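Local coordinates for N-terminal acetyltransferase-like protein (Chaetomium thermophilum, PDB 5NNP) that probably serves as the helical-repeat auxiliary subunit of an N-terminal acetyltransferase, an enzyme that acetylates the amino termini of other proteins, at residues 53-58 with 89-94; 479-482 with 488-491. All blocks are in the same frame, centred on the assembly; numbering follows the deposited sequence.

Interaction 1: 53-58 with 89-94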
ATOM      1  N   ILE A  53       3.159 -34.533 -13.367  1.00 77.51           N
ATOM      2  CA  ILE A  53       1.757 -34.872 -13.576  1.00 81.42           C
ATOM      3  C   ILE A  53       1.064 -35.173 -12.256  1.00 85.15           C
ATOM      4  O   ILE A  53      -0.094 -34.812 -12.059  1.00 90.09           O
ATOM      5  CB  ILE A  53       1.607 -36.074 -14.522  1.00 82.77           C
ATOM      6  CG1 ILE A  53       2.208 -35.743 -15.891  1.00 78.91           C
ATOM      7  CG2 ILE A  53       0.140 -36.461 -14.661  1.00 91.51           C
ATOM      8  CD1 ILE A  53       2.167 -36.891 -16.888  1.00 76.48           C
ATOM      9  N   LEU A  54       1.774 -35.830 -11.347  1.00 85.00           N
ATOM     10  CA  LEU A  54       1.222 -36.096 -10.027  1.00 92.94           C
ATOM     11  C   LEU A  54       0.922 -34.788  -9.304  1.00 98.73           C
ATOM     12  O   LEU A  54      -0.163 -34.617  -8.734  1.00104.80           O
ATOM     13  CB  LEU A  54       2.180 -36.956  -9.206  1.00 89.76           C
ATOM     14  CG  LEU A  54       2.342 -38.396  -9.692  1.00 85.53           C
ATOM     15  CD1 LEU A  54       3.340 -39.134  -8.823  1.00 82.87           C
ATOM     16  CD2 LEU A  54       1.004 -39.114  -9.696  1.00 84.62           C
ATOM     17  N   ASN A  55       1.885 -33.866  -9.343  1.00 93.58           N
ATOM     18  CA  ASN A  55       1.732 -32.551  -8.724  1.00 91.88           C
ATOM     19  C   ASN A  55       0.627 -31.747  -9.397  1.00 92.92           C
ATOM     20  O   ASN A  55      -0.053 -30.946  -8.753  1.00 95.93           O
ATOM     21  CB  ASN A  55       3.054 -31.780  -8.775  1.00 92.40           C
ATOM     22  CG  ASN A  55       3.030 -30.511  -7.931  1.00 92.57           C
ATOM     23  OD1 ASN A  55       2.927 -29.407  -8.463  1.00 92.22           O
ATOM     24  ND2 ASN A  55       3.131 -30.667  -6.611  1.00 88.85           N
ATOM     25  N   ALA A  56       0.445 -31.982 -10.692  1.00 91.23           N
ATOM     26  CA  ALA A  56      -0.581 -31.300 -11.472  1.00 92.54           C
ATOM     27  C   ALA A  56      -1.968 -31.896 -11.223  1.00112.25           C
ATOM     28  O   ALA A  56      -2.923 -31.607 -11.951  1.00117.52           O
ATOM     29  CB  ALA A  56      -0.237 -31.354 -12.948  1.00 83.11           C
ATOM     30  N   GLN A  57      -2.073 -32.736 -10.197  1.00114.48           N
ATOM     31  CA  GLN A  57      -3.349 -33.325  -9.818  1.00117.24           C
ATOM     32  C   GLN A  57      -3.354 -33.590  -8.314  1.00111.37           C
ATOM     33  O   GLN A  57      -3.798 -34.642  -7.853  1.00118.21           O
ATOM     34  CB  GLN A  57      -3.613 -34.613 -10.613  1.00124.45           C
ATOM     35  CG  GLN A  57      -5.060 -35.134 -10.552  1.00134.36           C
ATOM     36  CD  GLN A  57      -6.020 -34.396 -11.486  1.00139.31           C
ATOM     37  OE1 GLN A  57      -6.032 -33.165 -11.538  1.00143.85           O
ATOM     38  NE2 GLN A  57      -6.830 -35.154 -12.225  1.00139.20           N
ATOM     39  N   GLY A  58      -2.833 -32.630  -7.557  1.00105.41           N
ATOM     40  CA  GLY A  58      -2.946 -32.640  -6.109  1.00107.43           C
ATOM     41  C   GLY A  58      -2.025 -33.582  -5.356  1.00107.21           C
ATOM     42  O   GLY A  58      -1.876 -33.467  -4.135  1.00109.69           O
ATOM     43  N   ARG A  89       8.574 -24.185  -6.470  1.00 36.58           N
ATOM     44  CA  ARG A  89       8.034 -22.892  -6.856  1.00 38.10           C
ATOM     45  C   ARG A  89       6.514 -22.911  -6.817  1.00 41.84           C
ATOM     46  O   ARG A  89       5.888 -21.922  -6.462  1.00 54.25           O
ATOM     47  CB  ARG A  89       8.517 -22.491  -8.241  1.00 38.03           C
ATOM     48  CG  ARG A  89       8.016 -21.148  -8.650  1.00 40.26           C
ATOM     49  CD  ARG A  89       8.515 -20.779 -10.008  1.00 47.19           C
ATOM     50  NE  ARG A  89       7.864 -21.549 -11.053  1.00 53.83           N
ATOM     51  CZ  ARG A  89       8.075 -21.354 -12.348  1.00 60.19           C
ATOM     52  NH1 ARG A  89       8.924 -20.417 -12.739  1.00 60.50           N
ATOM     53  NH2 ARG A  89       7.440 -22.092 -13.252  1.00 65.71           N
ATOM     54  N   THR A  90       5.922 -24.046  -7.174  1.00 44.43           N
ATOM     55  CA  THR A  90       4.474 -24.190  -7.130  1.00 49.34           C
ATOM     56  C   THR A  90       3.954 -24.123  -5.705  1.00 48.40           C
ATOM     57  O   THR A  90       2.934 -23.486  -5.447  1.00 52.40           O
ATOM     58  CB  THR A  90       4.002 -25.512  -7.745  1.00 49.80           C
ATOM     59  OG1 THR A  90       4.434 -25.593  -9.102  1.00 51.88           O
ATOM     60  CG2 THR A  90       2.496 -25.578  -7.721  1.00 53.46           C
ATOM     61  N   ASN A  91       4.650 -24.803  -4.795  1.00 49.21           N
ATOM     62  CA  ASN A  91       4.290 -24.818  -3.377  1.00 58.17           C
ATOM     63  C   ASN A  91       4.812 -23.594  -2.630  1.00 53.12           C
ATOM     64  O   ASN A  91       4.880 -23.580  -1.405  1.00 62.26           O
ATOM     65  CB  ASN A  91       4.798 -26.098  -2.708  1.00 66.03           C
ATOM     66  CG  ASN A  91       3.962 -27.323  -3.081  1.00 83.04           C
ATOM     67  OD1 ASN A  91       2.939 -27.603  -2.452  1.00 93.72           O
ATOM     68  ND2 ASN A  91       4.398 -28.059  -4.105  1.00 81.48           N
ATOM     69  N   LYS A  92       5.185 -22.577  -3.396  1.00 48.83           N
ATOM     70  CA  LYS A  92       5.538 -21.261  -2.874  1.00 50.75           C
ATOM     71  C   LYS A  92       6.797 -21.226  -2.010  1.00 48.66           C
ATOM     72  O   LYS A  92       7.056 -20.224  -1.346  1.00 51.07           O
ATOM     73  CB  LYS A  92       4.366 -20.686  -2.089  1.00 50.93           C
ATOM     74  CG  LYS A  92       3.109 -20.586  -2.916  1.00 52.08           C
ATOM     75  CD  LYS A  92       3.442 -20.123  -4.316  1.00 54.92           C
ATOM     76  CE  LYS A  92       2.222 -20.214  -5.210  1.00 55.73           C
ATOM     77  NZ  LYS A  92       1.100 -19.488  -4.592  1.00 62.80           N
ATOM     78  N   ASN A  93       7.573 -22.306  -2.034  1.00 38.87           N
ATOM     79  CA  ASN A  93       8.882 -22.327  -1.396  1.00 36.90           C
ATOM     80  C   ASN A  93       9.969 -21.871  -2.361  1.00 35.80           C
ATOM     81  O   ASN A  93      10.751 -22.671  -2.886  1.00 40.26           O
ATOM     82  CB  ASN A  93       9.216 -23.717  -0.868  1.00 39.68           C
ATOM     83  CG  ASN A  93      10.520 -23.743  -0.077  1.00 51.22           C
ATOM     84  OD1 ASN A  93      11.274 -22.761  -0.038  1.00 48.08           O
ATOM     85  ND2 ASN A  93      10.796 -24.876   0.553  1.00 59.80           N
ATOM     86  N   PHE A  94      10.025 -20.570  -2.572  1.00 31.25           N
ATOM     87  CA  PHE A  94      10.926 -19.981  -3.546  1.00 31.38           C
ATOM     88  C   PHE A  94      12.386 -20.189  -3.203  1.00 38.39           C
ATOM     89  O   PHE A  94      13.253 -20.119  -4.062  1.00 47.84           O
ATOM     90  CB  PHE A  94      10.628 -18.490  -3.675  1.00 31.59           C
ATOM     91  CG  PHE A  94       9.232 -18.204  -4.154  1.00 38.21           C
ATOM     92  CD1 PHE A  94       8.558 -19.134  -4.938  1.00 37.20           C
ATOM     93  CD2 PHE A  94       8.594 -17.026  -3.817  1.00 32.55           C
ATOM     94  CE1 PHE A  94       7.284 -18.888  -5.390  1.00 38.41           C
ATOM     95  CE2 PHE A  94       7.331 -16.773  -4.257  1.00 37.76           C
ATOM     96  CZ  PHE A  94       6.665 -17.707  -5.054  1.00 40.28           C
TER

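Interaction 2: 479-482 with 488-491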
ATOM      1  N   ALA A 479     -17.271 -14.774   1.588  1.00 44.38           N
ATOM      2  CA  ALA A 479     -16.358 -15.304   0.578  1.00 39.77           C
ATOM      3  C   ALA A 479     -15.936 -14.193  -0.373  1.00 47.96           C
ATOM      4  O   ALA A 479     -14.754 -14.077  -0.743  1.00 48.59           O
ATOM      5  CB  ALA A 479     -17.003 -16.445  -0.193  1.00 37.25           C
ATOM      6  N   ASP A 480     -16.910 -13.381  -0.777  1.00 41.34           N
ATOM      7  CA  ASP A 480     -16.618 -12.326  -1.718  1.00 38.52           C
ATOM      8  C   ASP A 480     -15.680 -11.323  -1.047  1.00 40.71           C
ATOM      9  O   ASP A 480     -14.686 -10.897  -1.639  1.00 41.32           O
ATOM     10  CB  ASP A 480     -17.898 -11.655  -2.212  1.00 42.21           C
ATOM     11  CG  ASP A 480     -17.642 -10.725  -3.380  1.00 58.65           C
ATOM     12  OD1 ASP A 480     -16.950 -11.165  -4.332  1.00 62.33           O
ATOM     13  OD2 ASP A 480     -18.100  -9.556  -3.336  1.00 58.02           O
ATOM     14  N   LEU A 481     -15.971 -10.979   0.205  1.00 35.52           N
ATOM     15  CA  LEU A 481     -15.152 -10.006   0.915  1.00 39.60           C
ATOM     16  C   LEU A 481     -13.725 -10.525   1.124  1.00 44.16           C
ATOM     17  O   LEU A 481     -12.758  -9.764   1.056  1.00 48.89           O
ATOM     18  CB  LEU A 481     -15.803  -9.645   2.252  1.00 32.64           C
ATOM     19  CG  LEU A 481     -17.073  -8.789   2.163  1.00 34.08           C
ATOM     20  CD1 LEU A 481     -17.766  -8.728   3.518  1.00 36.93           C
ATOM     21  CD2 LEU A 481     -16.757  -7.386   1.659  1.00 30.24           C
ATOM     22  N   THR A 482     -13.598 -11.821   1.369  1.00 44.23           N
ATOM     23  CA  THR A 482     -12.294 -12.456   1.509  1.00 37.51           C
ATOM     24  C   THR A 482     -11.529 -12.386   0.203  1.00 36.69           C
ATOM     25  O   THR A 482     -10.389 -11.950   0.164  1.00 37.45           O
ATOM     26  CB  THR A 482     -12.435 -13.922   1.923  1.00 41.45           C
ATOM     27  OG1 THR A 482     -13.110 -14.010   3.189  1.00 43.10           O
ATOM     28  CG2 THR A 482     -11.069 -14.571   2.032  1.00 38.92           C
ATOM     29  N   TRP A 488     -10.406  -4.367   6.560  1.00 33.06           N
ATOM     30  CA  TRP A 488     -11.108  -3.668   7.632  1.00 34.82           C
ATOM     31  C   TRP A 488     -12.228  -4.566   8.152  1.00 37.81           C
ATOM     32  O   TRP A 488     -12.357  -4.773   9.370  1.00 39.35           O
ATOM     33  CB  TRP A 488     -11.646  -2.295   7.183  1.00 26.36           C
ATOM     34  CG  TRP A 488     -12.984  -2.293   6.470  1.00 36.75           C
ATOM     35  CD1 TRP A 488     -13.194  -2.199   5.121  1.00 32.86           C
ATOM     36  CD2 TRP A 488     -14.292  -2.373   7.072  1.00 41.57           C
ATOM     37  NE1 TRP A 488     -14.542  -2.229   4.848  1.00 30.95           N
ATOM     38  CE2 TRP A 488     -15.235  -2.333   6.021  1.00 37.24           C
ATOM     39  CE3 TRP A 488     -14.752  -2.489   8.389  1.00 42.91           C
ATOM     40  CZ2 TRP A 488     -16.607  -2.389   6.253  1.00 41.29           C
ATOM     41  CZ3 TRP A 488     -16.123  -2.547   8.614  1.00 38.61           C
ATOM     42  CH2 TRP A 488     -17.030  -2.497   7.553  1.00 39.95           C
ATOM     43  N   PHE A 489     -13.002  -5.148   7.245  1.00 33.72           N
ATOM     44  CA  PHE A 489     -14.132  -5.934   7.702  1.00 38.49           C
ATOM     45  C   PHE A 489     -13.655  -7.205   8.389  1.00 42.98           C
ATOM     46  O   PHE A 489     -14.171  -7.572   9.438  1.00 36.76           O
ATOM     47  CB  PHE A 489     -15.087  -6.295   6.567  1.00 30.56           C
ATOM     48  CG  PHE A 489     -16.223  -7.151   7.025  1.00 40.20           C
ATOM     49  CD1 PHE A 489     -17.313  -6.586   7.669  1.00 37.39           C
ATOM     50  CD2 PHE A 489     -16.190  -8.523   6.863  1.00 43.51           C
ATOM     51  CE1 PHE A 489     -18.350  -7.357   8.107  1.00 35.13           C
ATOM     52  CE2 PHE A 489     -17.243  -9.308   7.315  1.00 46.92           C
ATOM     53  CZ  PHE A 489     -18.320  -8.717   7.937  1.00 39.32           C
ATOM     54  N   LEU A 490     -12.674  -7.877   7.786  1.00 46.15           N
ATOM     55  CA  LEU A 490     -12.134  -9.109   8.357  1.00 37.16           C
ATOM     56  C   LEU A 490     -11.612  -8.866   9.774  1.00 39.49           C
ATOM     57  O   LEU A 490     -11.881  -9.656  10.680  1.00 38.86           O
ATOM     58  CB  LEU A 490     -11.031  -9.686   7.471  1.00 36.94           C
ATOM     59  CG  LEU A 490     -11.437 -10.281   6.114  1.00 41.58           C
ATOM     60  CD1 LEU A 490     -10.210 -10.721   5.320  1.00 43.79           C
ATOM     61  CD2 LEU A 490     -12.388 -11.437   6.274  1.00 35.99           C
ATOM     62  N   THR A 491     -10.895  -7.762   9.973  1.00 38.99           N
ATOM     63  CA  THR A 491     -10.352  -7.455  11.297  1.00 36.86           C
ATOM     64  C   THR A 491     -11.473  -7.168  12.297  1.00 42.20           C
ATOM     65  O   THR A 491     -11.498  -7.738  13.390  1.00 41.45           O
ATOM     66  CB  THR A 491      -9.391  -6.257  11.261  1.00 32.40           C
ATOM     67  OG1 THR A 491      -8.405  -6.460  10.246  1.00 34.45           O
ATOM     68  CG2 THR A 491      -8.689  -6.103  12.593  1.00 35.01           C
TER

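Interaction 1: 53-58 with 89-94
Asn55 and Thr90 mark the closest backbone approach between 53-58 and 89-94, with 8.9 Å between Asn55 CA and Thr90 CA, so the gap is spanned by side chains. The meeting is slight: it buries 80 Å² in all, and Asn55, Thr90 and Asn91 are the residues involved. Asn55, with its CB directed at 89-94, holds CG anti to its backbone nitrogen (chi1 -170°), which carries the carboxamide across toward the other helix end. Its oxygen OD1 lies 3.9 Å from the Thr90 methyl CG2, the two side chains arriving from opposite directions. The Thr90 hydroxyl is turned back to its own helix, where OG1 bonds to Ile86 O. The other branch of Asn55 faces Asn91: Asn55 ND2 and Asn91 ND2 stand 3.8 Å apart as the side chains slide past each other in opposite senses. With the amide planes 63° apart and, as modelled, nitrogen facing nitrogen, the geometry fits packing and not a paired amide; the Asn91 amide bonds instead through ND2 to Leu87 O.

Each segment holds the C-terminal end of a helix, and 89-94 runs on to the start of the next, at Phe94. On the first side Gln57 N returns to Leu54 O at 3.1 Å just as the chain leaves helix 44-55. On the second, helix 78-90 closes in a Schellman motif: Lys92, at a phi of +66°, is the C-prime residue and Asn93 N reaches Tyr88 O. Asn93 then N-caps the next helix, OD1 accepting from Glu96 N; this turn between helices lies within the predicted tetratricopeptide repeat 78-111. Helix 60-73 packs against the contact, Ala63 touching Asn55 while Thr60 and Phe64 touch Asn91, and Leu87 of helix 78-90 also meets Asn55.

Interaction 2: 479-482 with 488-491
Leu481 lays its CD1 methyl over one face of the Phe489 ring, 4.1 Å from the ring centroid and 26° off the ring normal, a geometry that qualifies as a CH-pi contact. The methyl is displaced toward one side of the ring: CD1 of Leu481 is nearest to Phe489 CD2, at 3.7 Å, with Phe489 CE2 following at 3.9 Å. The two side chains cross at about a right angle. Phe489 keeps CG anti to its backbone nitrogen (chi1 178°), and with its CB already aimed at 479-482 the ring projects between the helices with a face turned to the leucine.

The backbones approach to 8.0 Å between Leu481 CA and Phe489 CA and to 7.6 Å between Thr482 CA and Leu490 CA. These pairs belong to consecutive helices, 476-483 and 487-499, so the contact packs the two together across a short three-residue connection, in the all-helical array of the NatA auxiliary-subunit family. It buries 165 Å², and Leu481, Phe489 and Leu490 are all buried.

Beside the ring contact, Thr482 and Leu490 also cross nearly at right angles, with 4.1 Å from Thr482 OG1 to Leu490 CD2. That hydroxyl finds its polar partner within its own helix, in Leu478 O, and presents itself to the leucine simply as a packing surface. Met465 of helix 458-465 touches both Leu481 and Phe489, while Thr512 of helix 503-523 touches both Thr482 and Leu490.

How the interactions relate
The two contacts follow one another in series along the chain, interaction 1 closing long before interaction 2 opens, and they share no helix. Their centres lie 28 Å apart and their nearest atoms about 15 Å, without touching. Interaction 1 is a surface contact 28 Å from the centre of the chain, in the tetratricopeptide region; interaction 2 is buried, 17 Å from that centre, in the range of the NatA auxiliary-subunit family. Helix 503-523 relates them: Thr512 packs on interaction 2, whereas Glu522 forms a salt bridge with Lys92 of 89-94. One helix thus reaches two parts of the helical array that are remote in sequence.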